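Local atomic coordinates of DUF6844 domain-containing protein (Francisella tularensis subsp. tularensis, PDB entry 4QVR), a protein that is of unknown function, probably carries a signal sequence and belongs to a family defined by the DUF6844 domain. Residues A[97-100]-A[101-104]. Residues are numbered along the deposited sequence; the frame is centred on the assembly and turned at random.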
# COMPACT_ATOMS: atom_id res chain seq x y z
N ILE A 97 -2.19 -11.68 16.43
CA ILE A 97 -2.87 -12.57 15.52
C ILE A 97 -2.40 -12.24 14.11
O ILE A 97 -1.93 -13.11 13.38
CB ILE A 97 -4.38 -12.41 15.59
CG1 ILE A 97 -4.91 -12.86 16.96
CG2 ILE A 97 -5.05 -13.25 14.52
CD1 ILE A 97 -6.33 -12.41 17.24
N LEU A 98 -2.46 -10.96 13.74
CA LEU A 98 -2.04 -10.54 12.40
C LEU A 98 -0.55 -10.80 12.08
O LEU A 98 -0.22 -11.21 10.96
CB LEU A 98 -2.38 -9.08 12.19
CG LEU A 98 -3.87 -8.81 12.03
CD1 LEU A 98 -4.12 -7.34 11.99
CD2 LEU A 98 -4.39 -9.44 10.77
N ASN A 99 0.34 -10.50 13.03
CA ASN A 99 1.75 -10.80 12.84
C ASN A 99 1.96 -12.30 12.62
O ASN A 99 2.76 -12.68 11.78
CB ASN A 99 2.59 -10.33 14.03
CG ASN A 99 2.80 -8.82 14.01
OD1 ASN A 99 2.63 -8.16 15.03
ND2 ASN A 99 3.14 -8.26 12.83
N ASP A 100 1.26 -13.14 13.38
CA ASP A 100 1.42 -14.59 13.21
C ASP A 100 0.96 -15.03 11.84
O ASP A 100 1.70 -15.72 11.14
CB ASP A 100 0.68 -15.38 14.27
CG ASP A 100 1.31 -15.27 15.65
OD1 ASP A 100 2.49 -14.86 15.76
OD2 ASP A 100 0.63 -15.62 16.63
N VAL A 101 -0.24 -14.63 11.44
CA VAL A 101 -0.74 -15.05 10.14
C VAL A 101 0.08 -14.46 8.99
O VAL A 101 0.26 -15.11 7.97
CB VAL A 101 -2.24 -14.75 9.95
CG1 VAL A 101 -3.05 -15.44 11.03
CG2 VAL A 101 -2.49 -13.27 9.96
N MSE A 102 0.59 -13.25 9.14
CA MSE A 102 1.41 -12.68 8.05
C MSE A 102 2.75 -13.36 7.98
O MSE A 102 3.19 -13.66 6.89
CB MSE A 102 1.53 -11.18 8.08
CG MSE A 102 0.15 -10.57 7.86
SE MSE A 102 0.41 -8.63 7.91
CE MSE A 102 1.12 -8.17 9.67
N GLU A 103 3.42 -13.58 9.11
CA GLU A 103 4.73 -14.28 9.13
C GLU A 103 4.61 -15.69 8.49
O GLU A 103 5.43 -16.09 7.70
CB GLU A 103 5.25 -14.47 10.56
CG GLU A 103 5.58 -13.21 11.36
CD GLU A 103 6.88 -12.52 10.97
OE1 GLU A 103 7.32 -12.66 9.80
OE2 GLU A 103 7.45 -11.82 11.85
N ASN A 104 3.59 -16.43 8.89
CA ASN A 104 3.29 -17.71 8.30
C ASN A 104 3.05 -17.66 6.81
O ASN A 104 3.50 -18.53 6.05
CB ASN A 104 2.09 -18.31 8.98
CG ASN A 104 2.43 -18.89 10.34
OD1 ASN A 104 3.60 -19.14 10.66
ND2 ASN A 104 1.40 -19.17 11.13
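Helix 94-108, an amphipathic alpha-helix laid against a three-stranded antiparallel sheet, shows in residues 97-104 how one turn locks onto the next. Four successive i to i+4 hydrogen bonds join I97 O to V101 N, L98 O to M102 N, N99 O to E103 N and D100 O to N104 N. The first, at 3.0 Å between V101 N and I97 O, is nearly straight, with an N-H...O angle of 171°. Two side chains also pack against the carbonyl oxygen of L98: M102 CG passes L98 O at 3.2 Å, and V101 CG2, in one of two conformers and so tentatively, also lies 3.2 Å from it. With V101 CG1 anti to the carbonyl carbon (chi1 -58°), CG2 falls between backbone N and carbonyl carbon, in this conformer 4.4 Å from L98 CD2. The selenomethionine M102 runs extended as far as SE and then bends (chi3 -61°), bringing CE back to 4.4 Å from L98 CB. L98 and M102 lie on the sheet-facing side of the helix, with I97 beside them on V259; both touch F257 of strand 251-261 and I122 of strand 117-126, and both reach the central strand 264-273, L98 at A266 and M102 at V270. On the polar flank E103 and N104 are exposed; E103 CB rests 3.3 Å from N99 O, and D100 turns its carboxylate to a salt bridge between OD2 and R92, just ahead of the helix.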